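Local structure of kojibiose phosphorylase (Gut metagenome, 6W0P) at residues F84-H98 with D166-W180. The protein is a kojibiose phosphorylase of glycoside hydrolase family 65, built from a beta-sandwich N-terminal domain, a helical central catalytic domain and a small C-terminal domain. Sequence-based numbering, arbitrary orientation.
Sequences FTINSVNFFKIRIIH and DIKLELHLDSNILHW
Trp180 turns the edge of its indole onto one face of the Phe84 ring, NE1 standing over the ring centre 3.5 Å from CZ of Phe84, an edge-to-face stack with planes at 74°. The His179 ring runs nearly parallel to Phe84 but is slid aside, so the two barely overlap; its CD2 lies against a face of the Trp180 indole instead. The first torsion of His179 (chi1 -158°) swings its ring back toward 84-98, where ND1 accepts a hydrogen bond from the backbone N of Asn87 at 3.0 Å, and a water joins NE2 to Thr85 O; together they probably hold the ring's rotation. Asn87 answers with its amide: ND2 donates in the amide plane to Leu178 O, 2.9 Å away.

Farther along, the His172 ring lies across the aliphatic parts of Lys93 and Arg95, and its NE2 donates to the anti lone pair of Glu170 OE1 at 3.1 Å. That oxygen also takes a weak bond from Arg95 NH1 (3.3 Å), reinforced by a water, while OE2 binds Lys168 NZ at 2.6 Å; the buried carboxylate is thus probably held ionised. Lys93, fully extended, reaches Asp174 OD2 in a salt bridge whose hydrogen bond is weak.

Strands 94-98 and 166-174 pair antiparallel, at 169°, as neighbours in one sheet of the N-terminal beta-sandwich. On one face Ile94, Ile96, Leu169 and Leu171 form an apolar layer, where Ile94 and Ile96 meet strand 152-161 of the opposing sheet; on the other, Arg95 also bridges to Glu102. Strand 230-239 flanks 166-174 on its far side, and beyond the sheet Ile177 packs on Trp186 of strand 186-194.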
# COMPACT_ATOMS: atom_id res chain seq x y z
N PHE A 84 3.16 -0.96 19.70
CA PHE A 84 2.19 -0.06 20.39
C PHE A 84 2.36 -0.19 21.91
O PHE A 84 2.70 -1.29 22.38
CB PHE A 84 0.77 -0.38 19.90
CG PHE A 84 0.49 -1.85 19.71
CD1 PHE A 84 0.16 -2.66 20.78
CD2 PHE A 84 0.57 -2.43 18.45
CE1 PHE A 84 -0.08 -4.02 20.61
CE2 PHE A 84 0.33 -3.78 18.28
CZ PHE A 84 0.02 -4.58 19.36
N THR A 85 2.13 0.93 22.62
CA THR A 85 1.99 1.04 24.10
C THR A 85 0.73 0.28 24.50
O THR A 85 -0.31 0.52 23.87
CB THR A 85 1.94 2.51 24.52
OG1 THR A 85 3.04 3.19 23.90
CG2 THR A 85 2.05 2.74 26.01
N ILE A 86 0.82 -0.64 25.46
CA ILE A 86 -0.28 -1.62 25.73
C ILE A 86 -1.05 -1.22 27.00
O ILE A 86 -0.45 -0.76 27.99
CB ILE A 86 0.26 -3.06 25.79
CG1 ILE A 86 1.45 -3.19 26.74
CG2 ILE A 86 0.59 -3.56 24.39
CD1 ILE A 86 1.89 -4.61 27.01
N ASN A 87 -2.36 -1.37 26.94
CA ASN A 87 -3.23 -1.32 28.13
C ASN A 87 -2.60 -2.28 29.14
O ASN A 87 -2.22 -3.43 28.75
CB ASN A 87 -4.67 -1.67 27.77
CG ASN A 87 -5.66 -1.29 28.84
OD1 ASN A 87 -5.29 -0.63 29.82
ND2 ASN A 87 -6.90 -1.76 28.68
N SER A 88 -2.43 -1.80 30.37
CA SER A 88 -1.74 -2.51 31.46
C SER A 88 -2.65 -2.59 32.68
O SER A 88 -3.83 -2.21 32.58
CB SER A 88 -0.43 -1.84 31.79
OG SER A 88 0.33 -1.66 30.61
N VAL A 89 -2.10 -3.03 33.79
CA VAL A 89 -2.90 -3.37 35.00
C VAL A 89 -3.87 -2.23 35.30
O VAL A 89 -3.43 -1.09 35.52
CB VAL A 89 -1.98 -3.73 36.18
CG1 VAL A 89 -0.98 -2.63 36.51
CG2 VAL A 89 -2.78 -4.15 37.40
N ASN A 90 -5.16 -2.54 35.32
CA ASN A 90 -6.21 -1.64 35.87
C ASN A 90 -6.15 -1.71 37.40
O ASN A 90 -6.58 -2.74 37.95
CB ASN A 90 -7.59 -2.03 35.34
CG ASN A 90 -8.70 -1.15 35.89
OD1 ASN A 90 -8.46 -0.35 36.80
ND2 ASN A 90 -9.90 -1.29 35.34
N PHE A 91 -5.58 -0.69 38.07
CA PHE A 91 -5.32 -0.71 39.54
C PHE A 91 -6.31 0.20 40.27
O PHE A 91 -6.15 0.41 41.47
CB PHE A 91 -3.87 -0.32 39.84
CG PHE A 91 -3.39 0.97 39.22
CD1 PHE A 91 -3.83 2.20 39.69
CD2 PHE A 91 -2.46 0.94 38.19
CE1 PHE A 91 -3.38 3.37 39.11
CE2 PHE A 91 -2.00 2.12 37.63
CZ PHE A 91 -2.46 3.33 38.09
N PHE A 92 -7.31 0.73 39.56
CA PHE A 92 -8.39 1.57 40.14
C PHE A 92 -9.70 0.80 40.16
O PHE A 92 -10.68 1.29 40.76
CB PHE A 92 -8.53 2.88 39.36
CG PHE A 92 -7.47 3.93 39.62
CD1 PHE A 92 -6.97 4.15 40.89
CD2 PHE A 92 -7.05 4.76 38.60
CE1 PHE A 92 -6.03 5.15 41.12
CE2 PHE A 92 -6.12 5.76 38.83
CZ PHE A 92 -5.61 5.95 40.09
N LYS A 93 -9.72 -0.39 39.56
CA LYS A 93 -10.93 -1.22 39.40
C LYS A 93 -11.53 -1.58 40.77
O LYS A 93 -10.80 -2.07 41.65
CB LYS A 93 -10.66 -2.51 38.63
CG LYS A 93 -11.92 -3.32 38.35
CD LYS A 93 -11.69 -4.41 37.34
CE LYS A 93 -12.84 -5.39 37.32
NZ LYS A 93 -12.56 -6.54 36.43
N ILE A 94 -12.82 -1.33 40.93
CA ILE A 94 -13.59 -1.79 42.12
C ILE A 94 -14.84 -2.52 41.65
O ILE A 94 -15.20 -2.42 40.44
CB ILE A 94 -13.94 -0.62 43.06
CG1 ILE A 94 -15.01 0.29 42.45
CG2 ILE A 94 -12.69 0.15 43.45
CD1 ILE A 94 -15.39 1.47 43.32
N ARG A 95 -15.51 -3.18 42.59
CA ARG A 95 -16.92 -3.59 42.43
C ARG A 95 -17.66 -3.20 43.71
O ARG A 95 -17.15 -3.47 44.83
CB ARG A 95 -17.02 -5.08 42.11
CG ARG A 95 -16.42 -5.42 40.75
CD ARG A 95 -16.49 -6.89 40.44
NE ARG A 95 -17.82 -7.29 40.02
CZ ARG A 95 -18.42 -8.44 40.35
NH1 ARG A 95 -17.84 -9.31 41.16
NH2 ARG A 95 -19.64 -8.69 39.89
N ILE A 96 -18.82 -2.60 43.53
CA ILE A 96 -19.71 -2.27 44.67
C ILE A 96 -21.05 -2.99 44.48
O ILE A 96 -21.64 -2.88 43.39
CB ILE A 96 -19.83 -0.74 44.82
CG1 ILE A 96 -18.45 -0.12 45.05
CG2 ILE A 96 -20.80 -0.41 45.94
CD1 ILE A 96 -18.45 1.40 45.12
N ILE A 97 -21.47 -3.73 45.52
CA ILE A 97 -22.75 -4.50 45.57
C ILE A 97 -23.51 -4.11 46.83
O ILE A 97 -22.92 -4.12 47.92
CB ILE A 97 -22.49 -6.02 45.49
CG1 ILE A 97 -21.58 -6.37 44.31
CG2 ILE A 97 -23.79 -6.81 45.45
CD1 ILE A 97 -20.11 -6.38 44.66
N HIS A 98 -24.77 -3.73 46.66
CA HIS A 98 -25.77 -3.49 47.74
C HIS A 98 -26.92 -4.48 47.58
O HIS A 98 -27.65 -4.37 46.58
CB HIS A 98 -26.28 -2.06 47.67
CG HIS A 98 -27.27 -1.69 48.72
ND1 HIS A 98 -28.49 -1.12 48.42
CD2 HIS A 98 -27.21 -1.78 50.07
CE1 HIS A 98 -29.12 -0.84 49.53
NE2 HIS A 98 -28.37 -1.25 50.56
N ASP A 166 -25.87 -2.57 54.54
CA ASP A 166 -24.62 -3.34 54.31
C ASP A 166 -24.28 -3.22 52.83
O ASP A 166 -25.21 -3.27 51.99
CB ASP A 166 -24.78 -4.81 54.70
CG ASP A 166 -24.81 -5.10 56.19
OD1 ASP A 166 -24.58 -4.16 56.99
OD2 ASP A 166 -25.05 -6.28 56.56
N ILE A 167 -23.00 -3.05 52.50
CA ILE A 167 -22.53 -3.10 51.09
C ILE A 167 -21.30 -3.97 51.04
O ILE A 167 -20.65 -4.15 52.09
CB ILE A 167 -22.24 -1.69 50.55
CG1 ILE A 167 -20.94 -1.12 51.13
CG2 ILE A 167 -23.42 -0.76 50.79
CD1 ILE A 167 -20.49 0.15 50.45
N LYS A 168 -20.98 -4.45 49.85
CA LYS A 168 -19.71 -5.15 49.57
C LYS A 168 -18.86 -4.26 48.66
O LYS A 168 -19.40 -3.73 47.69
CB LYS A 168 -19.98 -6.50 48.91
CG LYS A 168 -18.81 -7.45 49.03
CD LYS A 168 -18.66 -8.42 47.87
CE LYS A 168 -17.37 -9.19 47.99
NZ LYS A 168 -17.38 -10.38 47.12
N LEU A 169 -17.58 -4.11 48.99
CA LEU A 169 -16.59 -3.39 48.15
C LEU A 169 -15.48 -4.38 47.82
O LEU A 169 -15.00 -5.04 48.77
CB LEU A 169 -16.07 -2.18 48.92
CG LEU A 169 -14.87 -1.46 48.32
CD1 LEU A 169 -15.22 -0.77 47.02
CD2 LEU A 169 -14.34 -0.47 49.32
N GLU A 170 -15.16 -4.51 46.53
CA GLU A 170 -14.00 -5.28 46.02
C GLU A 170 -13.00 -4.29 45.41
O GLU A 170 -13.42 -3.51 44.56
CB GLU A 170 -14.44 -6.31 44.97
CG GLU A 170 -15.46 -7.32 45.48
CD GLU A 170 -15.94 -8.35 44.46
OE1 GLU A 170 -15.53 -8.28 43.28
OE2 GLU A 170 -16.74 -9.22 44.84
N LEU A 171 -11.74 -4.32 45.85
CA LEU A 171 -10.61 -3.64 45.18
C LEU A 171 -9.85 -4.67 44.33
O LEU A 171 -9.41 -5.71 44.89
CB LEU A 171 -9.68 -2.98 46.21
CG LEU A 171 -10.32 -2.06 47.24
CD1 LEU A 171 -9.24 -1.33 48.01
CD2 LEU A 171 -11.28 -1.07 46.59
N HIS A 172 -9.67 -4.35 43.04
CA HIS A 172 -9.00 -5.23 42.05
C HIS A 172 -7.69 -4.60 41.55
O HIS A 172 -7.66 -3.37 41.34
CB HIS A 172 -9.94 -5.49 40.87
CG HIS A 172 -11.20 -6.21 41.19
ND1 HIS A 172 -11.69 -7.22 40.37
CD2 HIS A 172 -12.10 -6.06 42.18
CE1 HIS A 172 -12.84 -7.65 40.86
NE2 HIS A 172 -13.10 -6.97 41.96
N LEU A 173 -6.66 -5.43 41.37
CA LEU A 173 -5.62 -5.23 40.33
C LEU A 173 -5.92 -6.25 39.22
O LEU A 173 -5.88 -7.46 39.52
CB LEU A 173 -4.22 -5.44 40.90
CG LEU A 173 -3.92 -4.71 42.21
CD1 LEU A 173 -2.53 -5.07 42.68
CD2 LEU A 173 -4.07 -3.20 42.05
N ASP A 174 -6.24 -5.76 38.03
CA ASP A 174 -6.75 -6.57 36.89
C ASP A 174 -5.76 -6.44 35.74
O ASP A 174 -5.71 -5.35 35.14
CB ASP A 174 -8.14 -6.09 36.45
CG ASP A 174 -8.65 -6.80 35.21
OD1 ASP A 174 -7.97 -7.75 34.79
OD2 ASP A 174 -9.73 -6.40 34.66
N SER A 175 -5.00 -7.50 35.43
CA SER A 175 -4.06 -7.47 34.28
C SER A 175 -4.53 -8.43 33.19
O SER A 175 -3.68 -8.88 32.41
CB SER A 175 -2.64 -7.72 34.71
OG SER A 175 -1.74 -7.50 33.63
N ASN A 176 -5.85 -8.68 33.11
CA ASN A 176 -6.48 -9.44 31.99
C ASN A 176 -7.00 -8.45 30.93
O ASN A 176 -7.76 -8.88 30.03
CB ASN A 176 -7.58 -10.37 32.53
CG ASN A 176 -6.98 -11.53 33.31
OD1 ASN A 176 -6.18 -12.28 32.78
ND2 ASN A 176 -7.33 -11.65 34.58
N ILE A 177 -6.61 -7.18 31.04
CA ILE A 177 -7.18 -6.05 30.23
C ILE A 177 -6.82 -6.28 28.76
O ILE A 177 -5.71 -6.79 28.47
CB ILE A 177 -6.74 -4.66 30.75
CG1 ILE A 177 -5.32 -4.58 31.30
CG2 ILE A 177 -7.69 -4.21 31.83
CD1 ILE A 177 -4.22 -5.00 30.38
N LEU A 178 -7.74 -5.93 27.87
CA LEU A 178 -7.49 -6.03 26.41
C LEU A 178 -6.86 -4.73 25.91
O LEU A 178 -7.09 -3.65 26.50
CB LEU A 178 -8.80 -6.33 25.67
CG LEU A 178 -9.63 -7.49 26.22
CD1 LEU A 178 -10.95 -7.61 25.44
CD2 LEU A 178 -8.84 -8.82 26.19
N HIS A 179 -6.06 -4.86 24.86
CA HIS A 179 -5.66 -3.78 23.92
C HIS A 179 -6.34 -4.00 22.57
O HIS A 179 -6.63 -5.17 22.24
CB HIS A 179 -4.14 -3.75 23.77
CG HIS A 179 -3.67 -2.42 23.30
ND1 HIS A 179 -3.43 -1.39 24.17
CD2 HIS A 179 -3.44 -1.96 22.05
CE1 HIS A 179 -3.05 -0.33 23.47
NE2 HIS A 179 -3.04 -0.66 22.17
N TRP A 180 -6.59 -2.91 21.84
CA TRP A 180 -7.39 -2.88 20.58
C TRP A 180 -8.77 -3.52 20.81
O TRP A 180 -9.40 -3.91 19.83
CB TRP A 180 -6.64 -3.58 19.43
CG TRP A 180 -5.25 -3.06 19.14
CD1 TRP A 180 -4.11 -3.80 19.05
CD2 TRP A 180 -4.86 -1.69 18.90
NE1 TRP A 180 -3.03 -2.99 18.78
CE2 TRP A 180 -3.46 -1.69 18.68
CE3 TRP A 180 -5.54 -0.46 18.87
CZ2 TRP A 180 -2.74 -0.53 18.43
CZ3 TRP A 180 -4.82 0.70 18.61
CH2 TRP A 180 -3.44 0.66 18.40
O HOH W 1 -1.89 1.74 21.46
O HOH W 2 -3.27 -5.85 27.38
O HOH W 3 -0.17 -5.11 33.38
O HOH W 4 -10.67 -3.97 33.75
O HOH W 5 -15.19 -10.10 41.50